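Local coordinates for 6b protein (Agrobacterium vitis, PDB 3AQ2) that disturbs plant cell proliferation, has an ADP-ribosylation fold, and probably acts as a toxin on the host's miRNA machinery, at residues A[68-73]-A[133-138]. Sequence-based numbering, arbitrary orientation.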
loop_
_atom_site.group_PDB
_atom_site.type_symbol
_atom_site.label_atom_id
_atom_site.label_comp_id
_atom_site.label_asym_id
_atom_site.label_seq_id
_atom_site.Cartn_x
_atom_site.Cartn_y
_atom_site.Cartn_z
ATOM N N VAL A 68 -0.583 3.149 0.554
ATOM C CA VAL A 68 0.021 3.124 1.887
ATOM C C VAL A 68 0.874 4.387 1.975
ATOM O O VAL A 68 1.848 4.544 1.248
ATOM C CB VAL A 68 0.864 1.847 2.152
ATOM C CG1 VAL A 68 1.559 1.939 3.499
ATOM C CG2 VAL A 68 -0.032 0.603 2.097
ATOM N N TYR A 69 0.463 5.301 2.851
ATOM C CA TYR A 69 1.127 6.593 2.974
ATOM C C TYR A 69 2.397 6.504 3.820
ATOM O O TYR A 69 2.435 5.802 4.840
ATOM C CB TYR A 69 0.131 7.642 3.487
ATOM C CG TYR A 69 -0.913 7.918 2.432
ATOM C CD1 TYR A 69 -2.148 7.249 2.432
ATOM C CD2 TYR A 69 -0.629 8.786 1.375
ATOM C CE1 TYR A 69 -3.089 7.486 1.425
ATOM C CE2 TYR A 69 -1.566 9.027 0.364
ATOM C CZ TYR A 69 -2.784 8.382 0.392
ATOM O OH TYR A 69 -3.677 8.633 -0.629
ATOM N N VAL A 70 3.447 7.192 3.368
ATOM C CA VAL A 70 4.785 7.072 3.973
ATOM C C VAL A 70 5.551 8.399 3.844
ATOM O O VAL A 70 5.107 9.316 3.146
ATOM C CB VAL A 70 5.627 5.942 3.298
ATOM C CG1 VAL A 70 4.966 4.576 3.471
ATOM C CG2 VAL A 70 5.834 6.236 1.806
ATOM N N ASP A 71 6.689 8.494 4.524
ATOM C CA ASP A 71 7.614 9.615 4.339
ATOM C C ASP A 71 8.542 9.332 3.140
ATOM O O ASP A 71 8.547 8.210 2.622
ATOM C CB ASP A 71 8.427 9.784 5.606
ATOM C CG ASP A 71 9.225 8.553 5.919
ATOM O OD1 ASP A 71 8.644 7.595 6.474
ATOM O OD2 ASP A 71 10.424 8.538 5.581
ATOM N N GLU A 72 9.320 10.319 2.681
ATOM C CA GLU A 72 10.098 10.086 1.450
ATOM C C GLU A 72 11.209 9.058 1.630
ATOM O O GLU A 72 11.463 8.270 0.725
ATOM C CB GLU A 72 10.660 11.363 0.802
ATOM C CG GLU A 72 11.039 11.108 -0.678
ATOM C CD GLU A 72 11.662 12.292 -1.404
ATOM O OE1 GLU A 72 11.766 13.397 -0.819
ATOM O OE2 GLU A 72 12.060 12.098 -2.578
ATOM N N VAL A 73 11.836 9.036 2.800
ATOM C CA VAL A 73 12.903 8.052 3.046
ATOM C C VAL A 73 12.340 6.628 2.967
ATOM O O VAL A 73 12.900 5.760 2.285
ATOM C CB VAL A 73 13.647 8.323 4.374
ATOM C CG1 VAL A 73 14.651 7.203 4.667
ATOM C CG2 VAL A 73 14.368 9.658 4.292
ATOM N N PHE A 133 4.379 11.161 1.117
ATOM C CA PHE A 133 4.610 10.306 -0.053
ATOM C C PHE A 133 3.725 9.067 0.021
ATOM O O PHE A 133 3.005 8.882 1.001
ATOM C CB PHE A 133 6.098 9.929 -0.143
ATOM C CG PHE A 133 6.964 11.090 -0.533
ATOM C CD1 PHE A 133 7.205 12.122 0.376
ATOM C CD2 PHE A 133 7.463 11.205 -1.831
ATOM C CE1 PHE A 133 7.958 13.250 0.002
ATOM C CE2 PHE A 133 8.219 12.327 -2.212
ATOM C CZ PHE A 133 8.473 13.343 -1.285
ATOM N N PHE A 134 3.741 8.236 -1.014
ATOM C CA PHE A 134 2.886 7.047 -0.986
ATOM C C PHE A 134 3.501 5.886 -1.734
ATOM O O PHE A 134 4.320 6.065 -2.641
ATOM C CB PHE A 134 1.494 7.348 -1.584
ATOM C CG PHE A 134 1.517 7.640 -3.073
ATOM C CD1 PHE A 134 1.426 6.598 -4.011
ATOM C CD2 PHE A 134 1.640 8.952 -3.538
ATOM C CE1 PHE A 134 1.460 6.854 -5.399
ATOM C CE2 PHE A 134 1.665 9.228 -4.928
ATOM C CZ PHE A 134 1.582 8.188 -5.855
ATOM N N LEU A 135 3.057 4.699 -1.341
ATOM C CA LEU A 135 3.273 3.462 -2.078
ATOM C C LEU A 135 1.908 3.044 -2.620
ATOM O O LEU A 135 0.936 2.965 -1.871
ATOM C CB LEU A 135 3.808 2.379 -1.126
ATOM C CG LEU A 135 5.115 2.729 -0.398
ATOM C CD1 LEU A 135 5.426 1.690 0.672
ATOM C CD2 LEU A 135 6.246 2.851 -1.399
ATOM N N ALA A 136 1.825 2.807 -3.923
ATOM C CA ALA A 136 0.602 2.294 -4.535
ATOM C C ALA A 136 0.726 0.782 -4.677
ATOM O O ALA A 136 1.713 0.274 -5.229
ATOM C CB ALA A 136 0.367 2.972 -5.884
ATOM N N ILE A 137 -0.276 0.063 -4.169
ATOM C CA ILE A 137 -0.229 -1.392 -4.146
ATOM C C ILE A 137 -1.515 -2.023 -4.639
ATOM O O ILE A 137 -2.570 -1.374 -4.669
ATOM C CB ILE A 137 0.035 -1.942 -2.712
ATOM C CG1 ILE A 137 -1.094 -1.525 -1.743
ATOM C CG2 ILE A 137 1.453 -1.553 -2.219
ATOM C CD1 ILE A 137 -1.085 -2.342 -0.438
ATOM N N LEU A 138 -1.402 -3.281 -5.050
ATOM C CA LEU A 138 -2.552 -4.164 -5.157
ATOM C C LEU A 138 -2.516 -5.051 -3.918
ATOM O O LEU A 138 -1.464 -5.595 -3.550
ATOM C CB LEU A 138 -2.476 -4.984 -6.442
ATOM C CG LEU A 138 -2.735 -4.108 -7.671
ATOM C CD1 LEU A 138 -2.204 -4.778 -8.921
ATOM C CD2 LEU A 138 -4.226 -3.783 -7.826
#
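CB and CG of E72 cover one face of the F133 ring, CG being anti to the backbone N (chi1 -161°) and the chain extended beyond it. CB lies over the face on the CE1 side, 3.4 Å from F133 CE1; CG stands 3.5 Å from the ring centroid, a CH-pi contact; CD has passed just beyond the CZ-CE2 edge. The carboxylate reaches past that edge, OE1 3.3 Å from F133 CZ, yet stays stacked nearly parallel with the ring (12°), while OE2 has a long, weak ion pair with R15.

This stack closes one end of an antiparallel strand pair. V68-L135 and V70-F133 are hydrogen-bonded pairs, each with two backbone bonds, the shortest from F133 N to V70 O at 2.8 Å. Between them, non-hydrogen-bonded Y69 and F134 bring Y69 CD2 to 3.9 Å from F134 CB. V70 CG1 touches L135 CD1, and V68 CG2 touches I137 CD1.

Outermost in the mixed sheet, strand 66-70 turns straight into helix 72-81 beside the F133-E72 packing; D71 is the N-cap, its OD1 bonded to T74 OG1. Strand 133-137 is interior, F134 bonding to G201 of 199-202. Helix 20-38 packs against F134 and A136, strand 83-85 against V68, V70, L135 and I137.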